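Side-chain contact in transcriptional regulator, LRP/AsnC family (Neisseria meningitidis, PDB 2P5V), which probably binds DNA in a sequence-specific manner as a regulator of transcription, and carries calcium ions in the crystal: residues F116-M119 with N120-S123. Sequence-based numbering, arbitrary orientation.
Sequences FTDM and NAFS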
ATOM      1  N   PHE G 116      -8.887 -21.793 -14.342  1.00 46.59           N
ATOM      2  CA  PHE G 116      -9.772 -22.654 -13.549  1.00 43.95           C
ATOM      3  C   PHE G 116     -11.157 -22.606 -14.119  1.00 40.84           C
ATOM      4  O   PHE G 116     -11.486 -21.687 -14.875  1.00 46.01           O
ATOM      5  CB  PHE G 116      -9.788 -22.202 -12.087  1.00 51.15           C
ATOM      6  CG  PHE G 116      -8.429 -22.167 -11.466  1.00 37.39           C
ATOM      7  CD1 PHE G 116      -7.939 -23.266 -10.775  1.00 45.53           C
ATOM      8  CD2 PHE G 116      -7.624 -21.057 -11.618  1.00 42.13           C
ATOM      9  CE1 PHE G 116      -6.665 -23.240 -10.228  1.00 47.90           C
ATOM     10  CE2 PHE G 116      -6.357 -21.020 -11.073  1.00 46.53           C
ATOM     11  CZ  PHE G 116      -5.874 -22.114 -10.377  1.00 46.19           C
ATOM     12  N   THR G 117     -11.962 -23.607 -13.785  1.00 42.16           N
ATOM     13  CA  THR G 117     -13.354 -23.648 -14.229  1.00 44.45           C
ATOM     14  C   THR G 117     -14.165 -22.568 -13.534  1.00 43.18           C
ATOM     15  O   THR G 117     -14.980 -21.893 -14.160  1.00 49.67           O
ATOM     16  CB  THR G 117     -14.024 -25.001 -13.951  1.00 45.30           C
ATOM     17  OG1 THR G 117     -13.972 -25.267 -12.550  1.00 48.54           O
ATOM     18  CG2 THR G 117     -13.331 -26.127 -14.716  1.00 49.54           C
ATOM     19  N   ASP G 118     -13.931 -22.411 -12.235  1.00 43.82           N
ATOM     20  CA  ASP G 118     -14.672 -21.454 -11.425  1.00 41.71           C
ATOM     21  C   ASP G 118     -13.943 -21.194 -10.102  1.00 43.96           C
ATOM     22  O   ASP G 118     -12.842 -21.708  -9.876  1.00 45.05           O
ATOM     23  CB  ASP G 118     -16.101 -21.964 -11.201  1.00 45.29           C
ATOM     24  CG  ASP G 118     -16.138 -23.378 -10.635  1.00 46.04           C
ATOM     25  OD1 ASP G 118     -15.289 -23.721  -9.788  1.00 44.50           O
ATOM     26  OD2 ASP G 118     -17.021 -24.146 -11.048  1.00 52.51           O
HETATM   27  N   MSE G 119     -14.556 -20.378  -9.247  1.00 42.75           N
HETATM   28  CA  MSE G 119     -13.943 -19.957  -7.983  1.00 47.63           C
HETATM   29  C   MSE G 119     -13.719 -21.103  -6.995  1.00 43.46           C
HETATM   30  O   MSE G 119     -12.771 -21.062  -6.216  1.00 48.00           O
HETATM   31  CB  MSE G 119     -14.792 -18.863  -7.317  1.00 39.51           C
HETATM   32  CG  MSE G 119     -14.124 -18.184  -6.132  1.00 36.13           C
HETATM   33 SE   MSE G 119     -12.388 -17.410  -6.605  1.00 56.61          SE
HETATM   34  CE  MSE G 119     -12.992 -16.069  -7.912  1.00 44.68           C
ATOM     35  N   ASN G 120     -14.601 -22.102  -7.004  1.00 44.10           N
ATOM     36  CA  ASN G 120     -14.430 -23.285  -6.150  1.00 40.70           C
ATOM     37  C   ASN G 120     -13.147 -24.036  -6.437  1.00 43.27           C
ATOM     38  O   ASN G 120     -12.449 -24.462  -5.517  1.00 41.07           O
ATOM     39  CB  ASN G 120     -15.575 -24.279  -6.351  1.00 45.88           C
ATOM     40  CG  ASN G 120     -16.737 -24.006  -5.465  1.00 52.92           C
ATOM     41  OD1 ASN G 120     -16.619 -23.271  -4.490  1.00 68.00           O
ATOM     42  ND2 ASN G 120     -17.880 -24.612  -5.777  1.00 58.27           N
ATOM     43  N   ALA G 121     -12.882 -24.260  -7.722  1.00 45.67           N
ATOM     44  CA  ALA G 121     -11.648 -24.906  -8.141  1.00 44.70           C
ATOM     45  C   ALA G 121     -10.456 -23.999  -7.831  1.00 43.57           C
ATOM     46  O   ALA G 121      -9.400 -24.473  -7.408  1.00 46.15           O
ATOM     47  CB  ALA G 121     -11.704 -25.259  -9.609  1.00 45.73           C
ATOM     48  N   PHE G 122     -10.627 -22.693  -8.009  1.00 43.63           N
ATOM     49  CA  PHE G 122      -9.551 -21.758  -7.671  1.00 45.17           C
ATOM     50  C   PHE G 122      -9.223 -21.877  -6.180  1.00 44.61           C
ATOM     51  O   PHE G 122      -8.064 -21.990  -5.775  1.00 46.67           O
ATOM     52  CB  PHE G 122      -9.914 -20.315  -8.019  1.00 44.17           C
ATOM     53  CG  PHE G 122      -8.839 -19.345  -7.657  1.00 45.99           C
ATOM     54  CD1 PHE G 122      -7.681 -19.281  -8.410  1.00 49.03           C
ATOM     55  CD2 PHE G 122      -8.946 -18.547  -6.528  1.00 41.65           C
ATOM     56  CE1 PHE G 122      -6.656 -18.421  -8.059  1.00 48.70           C
ATOM     57  CE2 PHE G 122      -7.928 -17.692  -6.177  1.00 41.45           C
ATOM     58  CZ  PHE G 122      -6.785 -17.630  -6.937  1.00 43.86           C
ATOM     59  N   SER G 123     -10.277 -21.874  -5.381  1.00 41.69           N
ATOM     60  CA  SER G 123     -10.170 -21.991  -3.953  1.00 40.15           C
ATOM     61  C   SER G 123      -9.450 -23.270  -3.502  1.00 43.20           C
ATOM     62  O   SER G 123      -8.619 -23.218  -2.603  1.00 38.30           O
ATOM     63  CB  SER G 123     -11.559 -21.935  -3.343  1.00 39.60           C
ATOM     64  OG  SER G 123     -11.475 -22.194  -1.961  1.00 47.64           O
TER
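F122 turns the edge of its ring onto one face of F116, a T-shaped pair with centroids 5.2 Å apart and planes at 87°. The touch is made near the rim, where F122 CD1 lies 3.4 Å from F116 CE2. The same face of F116 also receives the backbone of F122, whose CA sits 4.1 Å from the ring centroid in a CH-pi contact. On its other flank F122 meets the selenomethionine M119: bends at chi2 and chi3 fold that chain back alongside the ring, bringing SE to 3.6 Å from F122 CD2 in an oblique Met-aromatic contact. L70 of strand 70-78 and F143 of strand 136-150 also pack against both M119 and F122, while M119 of a second subunit meets its counterpart here. Farther out, A121 CB rests against T117 OG1. At the polar edge, the N-cap D118 has CG between its backbone N and carbonyl carbon (chi1 53°), which brings OD1 back over the first turn to accept from A121 N at 3.2 Å, nearly straight at 167°. F122 N to D118 O and S123 N to M119 O (2.8 Å) are the first i to i+4 bonds of the helix. The exposed N120 is a calcium ligand in a structure of this protein, though none is bound to it in this chain. The D118 carboxylate probably also gains from the helix dipole. Cap and aromatic packing act on one turn, and together probably set how helix 119-130 leaves strand 110-116 in the ligand-binding domain.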